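Local structure of PilX (Neisseria meningitidis, 2OPE) at residues Y13-G18 / K50-I55; N20-Q25 / E43-G48; S89-M92 / G98-C101; F26-P31 / R72-V77. The protein is a minor type IV pilin that probably modulates the adhesion and aggregation properties of meningococcal pili. All blocks are in the same frame, centred on the assembly; numbering follows the deposited sequence.

Contact 1 (Y13-G18 / K50-I55); sequences YTEMVG and KMNPKI
The αβ-loop of the pilin fold, the connection between the long N-terminal helix and the sheet, meets that helix where E15 faces M51 and N52, just before the short helix 53-56. One hydrogen bond joins the two: N52 N donates to E15 OE2 over 2.9 Å, moderately bent, with an N-H...O angle of 147°. The donor comes from above the carboxylate plane. Turned about CB-CG (chi2 -89°), E15 brings its carboxylate against the M51 stem, E15 OE1 3.6 Å from M51 CB, while its own stem rests on the thioether: E15 CB is 3.7 Å from M51 SD. The M51 side chain then leads away from E15 to pack on L12 and V61. Because the side chain of N52 has CG anti to its own N (chi1 177°), its amide stays clear of E15 and turns to the helix it precedes, where OD1 accepts a weak bond from K54 N. E15 thus holds the backbone of the same residue whose side chain caps the next helix. The arrangement is an N-cap at the start of helix 53-56, the capping residue's backbone N being bonded by a glutamate of helix 5-28.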
loop_
_atom_site.group_PDB
_atom_site.type_symbol
_atom_site.label_atom_id
_atom_site.label_comp_id
_atom_site.label_asym_id
_atom_site.label_seq_id
_atom_site.Cartn_x
_atom_site.Cartn_y
_atom_site.Cartn_z
ATOM N N TYR A 13 -2.186 -7.513 3.602
ATOM C CA TYR A 13 -0.856 -7.569 3.058
ATOM C C TYR A 13 -0.943 -8.237 1.678
ATOM O O TYR A 13 -0.477 -7.675 0.662
ATOM C CB TYR A 13 0.120 -8.287 3.998
ATOM C CG TYR A 13 1.483 -8.373 3.355
ATOM C CD1 TYR A 13 2.412 -7.357 3.525
ATOM C CD2 TYR A 13 1.816 -9.440 2.502
ATOM C CE1 TYR A 13 3.634 -7.418 2.894
ATOM C CE2 TYR A 13 3.011 -9.479 1.874
ATOM C CZ TYR A 13 3.920 -8.476 2.062
ATOM O OH TYR A 13 5.160 -8.536 1.432
ATOM N N THR A 14 -1.592 -9.397 1.644
ATOM C CA THR A 14 -1.779 -10.188 0.441
ATOM C C THR A 14 -2.580 -9.465 -0.651
ATOM O O THR A 14 -2.315 -9.646 -1.827
ATOM C CB THR A 14 -2.427 -11.551 0.806
ATOM O OG1 THR A 14 -1.534 -12.223 1.684
ATOM C CG2 THR A 14 -2.672 -12.455 -0.429
ATOM N N GLU A 15 -3.534 -8.630 -0.267
ATOM C CA GLU A 15 -4.272 -7.859 -1.270
ATOM C C GLU A 15 -3.328 -6.833 -1.876
ATOM O O GLU A 15 -3.381 -6.550 -3.082
ATOM C CB GLU A 15 -5.486 -7.145 -0.657
ATOM C CG GLU A 15 -6.588 -8.092 -0.237
ATOM C CD GLU A 15 -7.587 -8.385 -1.327
ATOM O OE1 GLU A 15 -7.438 -7.900 -2.442
ATOM O OE2 GLU A 15 -8.553 -9.087 -1.071
ATOM N N MET A 16 -2.469 -6.261 -1.041
ATOM C CA MET A 16 -1.646 -5.140 -1.500
ATOM C C MET A 16 -0.606 -5.669 -2.425
ATOM O O MET A 16 -0.328 -5.020 -3.407
ATOM C CB MET A 16 -1.051 -4.319 -0.349
ATOM C CG MET A 16 -2.136 -3.541 0.355
ATOM S SD MET A 16 -1.548 -2.715 1.799
ATOM C CE MET A 16 -0.254 -1.543 1.205
ATOM N N VAL A 17 -0.074 -6.865 -2.126
ATOM C CA VAL A 17 0.841 -7.537 -3.063
ATOM C C VAL A 17 0.184 -7.733 -4.423
ATOM O O VAL A 17 0.773 -7.440 -5.430
ATOM C CB VAL A 17 1.300 -8.901 -2.587
ATOM C CG1 VAL A 17 2.127 -9.550 -3.688
ATOM C CG2 VAL A 17 2.122 -8.766 -1.355
ATOM N N GLY A 18 -1.048 -8.229 -4.422
ATOM C CA GLY A 18 -1.874 -8.355 -5.640
ATOM C C GLY A 18 -2.019 -7.053 -6.416
ATOM O O GLY A 18 -1.825 -7.028 -7.602
ATOM N N LYS A 50 -11.174 -2.879 -5.945
ATOM C CA LYS A 50 -12.119 -3.496 -5.008
ATOM C C LYS A 50 -11.532 -4.770 -4.351
ATOM O O LYS A 50 -11.576 -5.884 -4.936
ATOM C CB LYS A 50 -13.415 -3.857 -5.742
ATOM C CG LYS A 50 -14.152 -2.700 -6.398
ATOM C CD LYS A 50 -14.350 -1.578 -5.391
ATOM C CE LYS A 50 -15.068 -0.353 -5.996
ATOM N NZ LYS A 50 -16.529 -0.686 -6.240
ATOM N N MET A 51 -11.014 -4.623 -3.130
ATOM C CA MET A 51 -10.447 -5.772 -2.423
ATOM C C MET A 51 -11.549 -6.734 -1.981
ATOM O O MET A 51 -12.734 -6.395 -2.023
ATOM C CB MET A 51 -9.603 -5.350 -1.206
ATOM C CG MET A 51 -8.359 -4.526 -1.505
ATOM S SD MET A 51 -7.454 -4.092 0.046
ATOM C CE MET A 51 -8.570 -2.896 0.763
ATOM N N ASN A 52 -11.158 -7.942 -1.591
ATOM C CA ASN A 52 -12.075 -8.823 -0.900
ATOM C C ASN A 52 -12.935 -7.978 0.035
ATOM O O ASN A 52 -12.414 -7.183 0.813
ATOM C CB ASN A 52 -11.293 -9.878 -0.116
ATOM C CG ASN A 52 -12.198 -10.797 0.685
ATOM O OD1 ASN A 52 -13.109 -10.337 1.360
ATOM N ND2 ASN A 52 -11.960 -12.105 0.599
ATOM N N PRO A 53 -14.256 -8.125 -0.049
ATOM C CA PRO A 53 -15.134 -7.227 0.737
ATOM C C PRO A 53 -14.924 -7.264 2.262
ATOM O O PRO A 53 -15.023 -6.219 2.919
ATOM C CB PRO A 53 -16.571 -7.620 0.321
ATOM C CG PRO A 53 -16.442 -8.939 -0.410
ATOM C CD PRO A 53 -14.996 -9.096 -0.871
ATOM N N LYS A 54 -14.615 -8.432 2.821
ATOM C CA LYS A 54 -14.094 -8.479 4.192
ATOM C C LYS A 54 -13.009 -7.406 4.431
ATOM O O LYS A 54 -13.058 -6.680 5.409
ATOM C CB LYS A 54 -13.593 -9.891 4.551
ATOM C CG LYS A 54 -14.742 -10.935 4.758
ATOM C CD LYS A 54 -14.269 -12.406 4.979
ATOM C CE LYS A 54 -13.897 -12.756 6.468
ATOM N NZ LYS A 54 -14.881 -13.637 7.294
ATOM N N ILE A 55 -12.058 -7.259 3.519
ATOM C CA ILE A 55 -10.959 -6.330 3.732
ATOM C C ILE A 55 -11.337 -4.870 3.422
ATOM O O ILE A 55 -10.976 -3.945 4.164
ATOM C CB ILE A 55 -9.680 -6.804 2.921
ATOM C CG1 ILE A 55 -9.397 -8.277 3.213
ATOM C CG2 ILE A 55 -8.445 -5.952 3.229
ATOM C CD1 ILE A 55 -9.392 -8.606 4.721
#

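Contact 2 (N20-Q25 / E43-G48); sequences NNISKQ and ERFVSG
Apolar packing comes first: F45 of helix 35-48 reaches across to I22 and S23 of helix 5-28. The closest pair is I22 CG2 with F45 CZ, 3.6 Å apart, and the same methyl is 3.8 Å from F45 CE1. It approaches the ring obliquely, and the isoleucine and phenylalanine side chains run at about a right angle to each other. F45 has CG anti to the backbone N (chi1 171°), which sends the ring out from its helix toward the partner.

The polar component is slight, with no hydrogen bond passing between the segments. S23 OG sits at the edge of the F45 ring, near its plane and 3.7 Å from F45 CD1, but its hydrogen bond goes back to I19 O in its own helix. V46, one residue on from F45, makes a looser van der Waals touch with the same hydroxyl, V46 CG2 lying 4.2 Å from S23 OG.

The short segments run nearly antiparallel, at 161°, with their axes 10.9 Å apart at closest approach. Helix 35-48 thus lies beside the long helix, with F45 also touching I27. V46 packs against V61, V63 and L76, and S23 against Y74, so both helices rest on strands 59-65 and 74-80.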
loop_
_atom_site.group_PDB
_atom_site.type_symbol
_atom_site.label_atom_id
_atom_site.label_comp_id
_atom_site.label_asym_id
_atom_site.label_seq_id
_atom_site.Cartn_x
_atom_site.Cartn_y
_atom_site.Cartn_z
ATOM N N ASN A 20 -0.017 -4.333 -6.071
ATOM C CA ASN A 20 1.355 -4.038 -6.514
ATOM C C ASN A 20 1.713 -4.796 -7.827
ATOM O O ASN A 20 2.295 -4.226 -8.771
ATOM C CB ASN A 20 2.360 -4.439 -5.407
ATOM C CG ASN A 20 3.536 -3.478 -5.280
ATOM O OD1 ASN A 20 3.580 -2.437 -5.929
ATOM N ND2 ASN A 20 4.488 -3.812 -4.405
ATOM N N ASN A 21 1.380 -6.078 -7.892
ATOM C CA ASN A 21 1.794 -6.865 -9.042
ATOM C C ASN A 21 1.071 -6.434 -10.326
ATOM O O ASN A 21 1.667 -6.404 -11.401
ATOM C CB ASN A 21 1.621 -8.366 -8.775
ATOM C CG ASN A 21 2.677 -8.897 -7.875
ATOM O OD1 ASN A 21 3.731 -8.290 -7.750
ATOM N ND2 ASN A 21 2.438 -10.056 -7.262
ATOM N N ILE A 22 -0.206 -6.098 -10.210
ATOM C CA ILE A 22 -0.927 -5.597 -11.351
ATOM C C ILE A 22 -0.454 -4.197 -11.759
ATOM O O ILE A 22 -0.450 -3.880 -12.938
ATOM C CB ILE A 22 -2.402 -5.512 -11.033
ATOM C CG1 ILE A 22 -2.982 -6.919 -10.774
ATOM C CG2 ILE A 22 -3.178 -4.770 -12.165
ATOM C CD1 ILE A 22 -4.473 -6.853 -10.516
ATOM N N SER A 23 -0.136 -3.341 -10.775
ATOM C CA SER A 23 0.418 -2.051 -11.050
ATOM C C SER A 23 1.720 -2.160 -11.829
ATOM O O SER A 23 1.940 -1.445 -12.803
ATOM C CB SER A 23 0.656 -1.273 -9.741
ATOM O OG SER A 23 -0.594 -1.039 -9.070
ATOM N N LYS A 24 2.595 -3.043 -11.381
ATOM C CA LYS A 24 3.897 -3.172 -11.998
ATOM C C LYS A 24 3.767 -3.693 -13.454
ATOM O O LYS A 24 4.376 -3.177 -14.374
ATOM C CB LYS A 24 4.744 -4.092 -11.120
ATOM C CG LYS A 24 5.880 -4.861 -11.816
ATOM C CD LYS A 24 6.690 -5.727 -10.823
ATOM C CE LYS A 24 8.094 -6.184 -11.390
ATOM N NZ LYS A 24 9.027 -6.692 -10.286
ATOM N N GLN A 25 2.929 -4.701 -13.653
ATOM C CA GLN A 25 2.943 -5.485 -14.889
ATOM C C GLN A 25 1.991 -4.878 -15.940
ATOM O O GLN A 25 2.158 -5.114 -17.120
ATOM C CB GLN A 25 2.494 -6.913 -14.578
ATOM C CG GLN A 25 3.425 -7.662 -13.662
ATOM C CD GLN A 25 4.866 -7.788 -14.231
ATOM O OE1 GLN A 25 5.087 -7.888 -15.441
ATOM N NE2 GLN A 25 5.830 -7.751 -13.348
ATOM N N GLU A 43 -2.871 6.100 -9.511
ATOM C CA GLU A 43 -3.804 6.712 -8.554
ATOM C C GLU A 43 -5.255 6.283 -8.786
ATOM O O GLU A 43 -5.969 5.989 -7.841
ATOM C CB GLU A 43 -3.633 8.262 -8.540
ATOM C CG GLU A 43 -2.225 8.717 -8.057
ATOM C CD GLU A 43 -1.974 10.219 -8.198
ATOM O OE1 GLU A 43 -2.720 10.912 -8.920
ATOM O OE2 GLU A 43 -1.017 10.729 -7.575
ATOM N N ARG A 44 -5.709 6.269 -10.029
ATOM C CA ARG A 44 -7.067 5.795 -10.333
ATOM C C ARG A 44 -7.208 4.320 -10.065
ATOM O O ARG A 44 -8.206 3.884 -9.524
ATOM C CB ARG A 44 -7.410 6.044 -11.799
ATOM C CG ARG A 44 -8.342 7.180 -11.995
ATOM C CD ARG A 44 -8.550 7.458 -13.451
ATOM N NE ARG A 44 -7.294 7.873 -14.056
ATOM C CZ ARG A 44 -7.000 9.138 -14.318
ATOM N NH1 ARG A 44 -5.830 9.445 -14.884
ATOM N NH2 ARG A 44 -7.894 10.094 -14.033
ATOM N N PHE A 45 -6.223 3.537 -10.490
ATOM C CA PHE A 45 -6.336 2.102 -10.381
ATOM C C PHE A 45 -6.388 1.704 -8.913
ATOM O O PHE A 45 -7.303 1.030 -8.475
ATOM C CB PHE A 45 -5.183 1.349 -11.059
ATOM C CG PHE A 45 -5.219 -0.123 -10.752
ATOM C CD1 PHE A 45 -4.183 -0.744 -10.032
ATOM C CD2 PHE A 45 -6.350 -0.851 -11.044
ATOM C CE1 PHE A 45 -4.257 -2.096 -9.714
ATOM C CE2 PHE A 45 -6.430 -2.200 -10.723
ATOM C CZ PHE A 45 -5.385 -2.822 -10.055
ATOM N N VAL A 46 -5.385 2.131 -8.165
ATOM C CA VAL A 46 -5.291 1.821 -6.731
ATOM C C VAL A 46 -6.484 2.284 -5.928
ATOM O O VAL A 46 -7.018 1.537 -5.098
ATOM C CB VAL A 46 -4.031 2.448 -6.113
ATOM C CG1 VAL A 46 -4.062 2.318 -4.550
ATOM C CG2 VAL A 46 -2.739 1.804 -6.764
ATOM N N SER A 47 -6.914 3.517 -6.169
ATOM C CA SER A 47 -7.986 4.065 -5.358
ATOM C C SER A 47 -9.315 3.464 -5.749
ATOM O O SER A 47 -10.244 3.460 -4.975
ATOM C CB SER A 47 -8.036 5.604 -5.436
ATOM O OG SER A 47 -8.533 6.039 -6.688
ATOM N N GLY A 48 -9.416 2.946 -6.959
ATOM C CA GLY A 48 -10.689 2.352 -7.357
ATOM C C GLY A 48 -10.728 0.825 -7.249
ATOM O O GLY A 48 -11.687 0.215 -7.647
#

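Contact 3 (S89-M92 / G98-C101); sequences SVWM and GYKC
W91 and Y99 pair across the hairpin, where W91 sets its indole nearly parallel against the Y99 ring. W91 CB leaves on the face shared with S89, Y99 and C101, and CG stands between the backbone N and carbonyl carbon (chi1 75°), laying the indole over the neighbouring strand. CD1 meets C101 SG at 3.7 Å, the sulfur lying in the ring plane at the edge. NE1 passes 3.6 Å from Y99 CB and donates to L111 O. Farther out, CE2 and CZ2 each come within 3.4 Å of Y99 CD1, and CH2 lies 3.6 Å from Y99 CE1. The six-membered ring and the tyrosine ring form an offset stack, planes 5° apart and centroids separated by 4.5 Å, with little overlap. Between the backbones, Y99 N donates to W91 O over 2.9 Å; the return bond from W91 N is weak. S89 and C101 make the other hydrogen-bonded pair, with two nearly straight bonds. Strand 89-93 is flanked by strand 74-80, and strand 98-101 by 120-122, whose C120 forms the disulfide with C101. H110 stacks on W91, while V90 and M92, on the other sheet face, pack against M16 of helix 5-28.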
loop_
_atom_site.group_PDB
_atom_site.type_symbol
_atom_site.label_atom_id
_atom_site.label_comp_id
_atom_site.label_asym_id
_atom_site.label_seq_id
_atom_site.Cartn_x
_atom_site.Cartn_y
_atom_site.Cartn_z
ATOM N N SER A 89 -1.338 -1.947 10.293
ATOM C CA SER A 89 -1.317 -1.412 8.946
ATOM C C SER A 89 -0.249 -2.125 8.117
ATOM O O SER A 89 0.405 -3.047 8.604
ATOM C CB SER A 89 -1.095 0.095 8.990
ATOM O OG SER A 89 -2.058 0.696 9.859
ATOM N N VAL A 90 -0.099 -1.712 6.854
ATOM C CA VAL A 90 0.897 -2.277 5.949
ATOM C C VAL A 90 1.399 -1.144 5.056
ATOM O O VAL A 90 0.614 -0.215 4.742
ATOM C CB VAL A 90 0.243 -3.379 5.093
ATOM C CG1 VAL A 90 1.111 -3.817 3.954
ATOM C CG2 VAL A 90 -0.149 -4.574 5.976
ATOM N N TRP A 91 2.687 -1.178 4.666
ATOM C CA TRP A 91 3.100 -0.415 3.485
ATOM C C TRP A 91 4.028 -1.261 2.628
ATOM O O TRP A 91 4.587 -2.257 3.098
ATOM C CB TRP A 91 3.707 0.975 3.828
ATOM C CG TRP A 91 5.116 0.923 4.388
ATOM C CD1 TRP A 91 5.474 0.690 5.690
ATOM C CD2 TRP A 91 6.352 1.072 3.650
ATOM N NE1 TRP A 91 6.855 0.705 5.813
ATOM C CE2 TRP A 91 7.414 0.907 4.573
ATOM C CE3 TRP A 91 6.662 1.280 2.295
ATOM C CZ2 TRP A 91 8.765 0.966 4.180
ATOM C CZ3 TRP A 91 7.988 1.355 1.924
ATOM C CH2 TRP A 91 9.024 1.191 2.861
ATOM N N MET A 92 4.198 -0.867 1.370
ATOM C CA MET A 92 5.176 -1.527 0.494
ATOM C C MET A 92 5.675 -0.650 -0.680
ATOM O O MET A 92 5.047 0.350 -1.076
ATOM C CB MET A 92 4.654 -2.929 0.021
ATOM C CG MET A 92 3.338 -2.864 -0.791
ATOM S SD MET A 92 2.575 -4.426 -1.286
ATOM C CE MET A 92 2.269 -5.302 0.245
ATOM N N GLY A 98 7.902 -5.228 1.443
ATOM C CA GLY A 98 6.693 -4.964 2.203
ATOM C C GLY A 98 6.855 -5.060 3.711
ATOM O O GLY A 98 7.797 -5.688 4.209
ATOM N N TYR A 99 5.925 -4.438 4.435
ATOM C CA TYR A 99 6.081 -4.251 5.886
ATOM C C TYR A 99 4.761 -4.387 6.619
ATOM O O TYR A 99 3.729 -3.952 6.139
ATOM C CB TYR A 99 6.721 -2.887 6.178
ATOM C CG TYR A 99 8.091 -2.740 5.567
ATOM C CD1 TYR A 99 8.252 -2.378 4.225
ATOM C CD2 TYR A 99 9.240 -2.965 6.318
ATOM C CE1 TYR A 99 9.515 -2.290 3.653
ATOM C CE2 TYR A 99 10.499 -2.866 5.750
ATOM C CZ TYR A 99 10.624 -2.517 4.440
ATOM O OH TYR A 99 11.871 -2.391 3.900
ATOM N N LYS A 100 4.795 -5.022 7.779
ATOM C CA LYS A 100 3.638 -5.062 8.681
ATOM C C LYS A 100 3.861 -4.023 9.775
ATOM O O LYS A 100 4.893 -4.040 10.451
ATOM C CB LYS A 100 3.472 -6.445 9.292
ATOM C CG LYS A 100 2.860 -7.588 8.335
ATOM C CD LYS A 100 2.305 -8.697 9.231
ATOM C CE LYS A 100 1.949 -10.037 8.533
ATOM N NZ LYS A 100 1.670 -9.715 7.142
ATOM N N CYS A 101 2.905 -3.122 9.954
ATOM C CA CYS A 101 3.091 -1.994 10.876
ATOM C C CYS A 101 2.131 -2.058 12.009
ATOM O O CYS A 101 1.011 -2.569 11.850
ATOM C CB CYS A 101 2.904 -0.664 10.173
ATOM S SG CYS A 101 3.924 -0.525 8.773
#

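Contact 4 (F26-P31 / R72-V77); sequences FILKNP and RAYSLV
L28 O, a backbone carbonyl near the C-terminal end of the long helix, is gripped by two nitrogens of the R72 guanidinium. The stronger bond comes from R72 NH1 at 2.9 Å from L28 O, tilted 16° from the carbonyl plane; R72 NE adds a weak one to the same oxygen at 3.2 Å. An extended run from CG to NE (chi2 180°) carries the group across to the carbonyl. A water between R72 NH1 and N30 O could bridge the two, but it lies implausibly close to NH1, so the bridge is doubtful. The positive group therefore faces a carbonyl near a helix end, where it would probably balance the partial negative charge of the helix dipole. The L28 and R72 side chains run antiparallel alongside, L28 CD2 lying 3.9 Å from R72 CG. The other leucine methyl, L28 CD1, meets the Y74 ring at its edge, 3.6 Å from Y74 CE2. Y74 OH bonds to N20 OD1, about two turns earlier in the same helix as L28, and R72 O accepts from S94 OG. The arrangement is an arginine bonded through two nitrogens to one main-chain carbonyl, here joining helix 5-28 of the pilin fold to the lead-in of strand 74-80.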
loop_
_atom_site.group_PDB
_atom_site.type_symbol
_atom_site.label_atom_id
_atom_site.label_comp_id
_atom_site.label_asym_id
_atom_site.label_seq_id
_atom_site.Cartn_x
_atom_site.Cartn_y
_atom_site.Cartn_z
ATOM N N PHE A 26 0.988 -4.121 -15.484
ATOM C CA PHE A 26 0.035 -3.508 -16.380
ATOM C C PHE A 26 0.164 -1.995 -16.432
ATOM O O PHE A 26 -0.260 -1.392 -17.394
ATOM C CB PHE A 26 -1.425 -3.942 -16.052
ATOM C CG PHE A 26 -1.675 -5.418 -16.346
ATOM C CD1 PHE A 26 -2.102 -5.838 -17.613
ATOM C CD2 PHE A 26 -1.415 -6.393 -15.395
ATOM C CE1 PHE A 26 -2.296 -7.174 -17.887
ATOM C CE2 PHE A 26 -1.630 -7.742 -15.680
ATOM C CZ PHE A 26 -2.077 -8.120 -16.900
ATOM N N ILE A 27 0.710 -1.345 -15.418
ATOM C CA ILE A 27 0.781 0.111 -15.514
ATOM C C ILE A 27 2.221 0.618 -15.764
ATOM O O ILE A 27 2.480 1.340 -16.744
ATOM C CB ILE A 27 0.118 0.802 -14.313
ATOM C CG1 ILE A 27 -1.336 0.332 -14.218
ATOM C CG2 ILE A 27 0.173 2.365 -14.474
ATOM C CD1 ILE A 27 -2.138 0.925 -13.048
ATOM N N LEU A 28 3.135 0.215 -14.881
ATOM C CA LEU A 28 4.538 0.561 -15.005
ATOM C C LEU A 28 5.130 0.062 -16.326
ATOM O O LEU A 28 6.004 0.721 -16.920
ATOM C CB LEU A 28 5.321 -0.022 -13.831
ATOM C CG LEU A 28 4.885 0.510 -12.462
ATOM C CD1 LEU A 28 5.976 0.206 -11.460
ATOM C CD2 LEU A 28 4.608 2.001 -12.507
ATOM N N LYS A 29 4.607 -1.059 -16.809
ATOM C CA LYS A 29 5.223 -1.787 -17.906
ATOM C C LYS A 29 4.892 -1.186 -19.267
ATOM O O LYS A 29 5.578 -1.447 -20.241
ATOM C CB LYS A 29 4.774 -3.249 -17.861
ATOM C CG LYS A 29 5.745 -4.248 -18.362
ATOM C CD LYS A 29 5.090 -5.622 -18.433
ATOM C CE LYS A 29 6.113 -6.735 -18.489
ATOM N NZ LYS A 29 5.485 -8.112 -18.644
ATOM N N ASN A 30 3.843 -0.387 -19.336
ATOM C CA ASN A 30 3.533 0.361 -20.538
ATOM C C ASN A 30 4.800 1.078 -21.019
ATOM O O ASN A 30 5.417 1.868 -20.276
ATOM C CB ASN A 30 2.410 1.356 -20.258
ATOM C CG ASN A 30 1.878 1.998 -21.507
ATOM O OD1 ASN A 30 2.580 2.778 -22.144
ATOM N ND2 ASN A 30 0.615 1.701 -21.856
ATOM N N PRO A 31 5.185 0.796 -22.278
ATOM C CA PRO A 31 6.432 1.202 -22.854
ATOM C C PRO A 31 6.473 2.686 -23.118
ATOM O O PRO A 31 7.549 3.278 -23.033
ATOM C CB PRO A 31 6.474 0.436 -24.189
ATOM C CG PRO A 31 5.064 0.142 -24.509
ATOM C CD PRO A 31 4.344 0.028 -23.221
ATOM N N ARG A 72 7.456 5.320 -11.172
ATOM C CA ARG A 72 7.718 3.893 -11.000
ATOM C C ARG A 72 8.244 3.579 -9.620
ATOM O O ARG A 72 8.148 2.423 -9.172
ATOM C CB ARG A 72 8.684 3.387 -12.069
ATOM C CG ARG A 72 8.067 3.437 -13.491
ATOM C CD ARG A 72 9.014 2.938 -14.577
ATOM N NE ARG A 72 8.229 2.646 -15.767
ATOM C CZ ARG A 72 7.894 3.565 -16.648
ATOM N NH1 ARG A 72 7.147 3.253 -17.689
ATOM N NH2 ARG A 72 8.301 4.803 -16.476
ATOM N N ALA A 73 8.830 4.590 -8.957
ATOM C CA ALA A 73 9.151 4.523 -7.521
ATOM C C ALA A 73 7.965 5.042 -6.736
ATOM O O ALA A 73 7.814 6.258 -6.572
ATOM C CB ALA A 73 10.335 5.347 -7.200
ATOM N N TYR A 74 7.104 4.146 -6.281
ATOM C CA TYR A 74 5.969 4.545 -5.440
ATOM C C TYR A 74 5.917 3.538 -4.288
ATOM O O TYR A 74 6.606 2.523 -4.298
ATOM C CB TYR A 74 4.629 4.557 -6.214
ATOM C CG TYR A 74 4.260 3.157 -6.772
ATOM C CD1 TYR A 74 3.717 2.176 -5.926
ATOM C CD2 TYR A 74 4.516 2.807 -8.107
ATOM C CE1 TYR A 74 3.407 0.915 -6.381
ATOM C CE2 TYR A 74 4.201 1.523 -8.577
ATOM C CZ TYR A 74 3.648 0.567 -7.690
ATOM O OH TYR A 74 3.379 -0.736 -8.077
ATOM N N SER A 75 5.088 3.829 -3.307
ATOM C CA SER A 75 4.752 2.881 -2.274
ATOM C C SER A 75 3.232 2.819 -2.082
ATOM O O SER A 75 2.499 3.755 -2.419
ATOM C CB SER A 75 5.431 3.282 -0.988
ATOM O OG SER A 75 5.021 4.550 -0.629
ATOM N N LEU A 76 2.769 1.693 -1.567
ATOM C CA LEU A 76 1.390 1.529 -1.226
ATOM C C LEU A 76 1.274 1.570 0.279
ATOM O O LEU A 76 2.050 0.945 0.986
ATOM C CB LEU A 76 0.873 0.190 -1.750
ATOM C CG LEU A 76 0.936 -0.066 -3.249
ATOM C CD1 LEU A 76 0.569 -1.557 -3.565
ATOM C CD2 LEU A 76 0.007 0.890 -3.962
ATOM N N VAL A 77 0.283 2.298 0.769
ATOM C CA VAL A 77 -0.016 2.358 2.199
ATOM C C VAL A 77 -1.400 1.707 2.466
ATOM O O VAL A 77 -2.375 1.985 1.793
ATOM C CB VAL A 77 0.042 3.847 2.666
ATOM C CG1 VAL A 77 -0.404 4.032 4.066
ATOM C CG2 VAL A 77 1.453 4.404 2.481
HETATM O O HOH W 1 6.358 4.292 -19.806
#

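Contact 3 is the buried one, a pair of sheet strands held by backbone bonds and an aromatic stack; the other three lie partly buried along helix 5-28. Contacts 1, 2 and 4 follow one another along that helix, meeting in turn the loop before helix 53-56, helix 35-48 and the approach to strand 74-80. Their chemistry differs: contacts 1 and 4 use a charged side chain on main-chain atoms, a carboxylate on an N-H and a guanidinium on a C=O, whereas contact 2 is chiefly apolar. Contacts 2 and 4 lie closest, centres about 7 Å apart, and share the N20-Y74 bond. Contacts 3 and 4 reach one sheet, where the backbones of M92 and L76 join neighbouring strands.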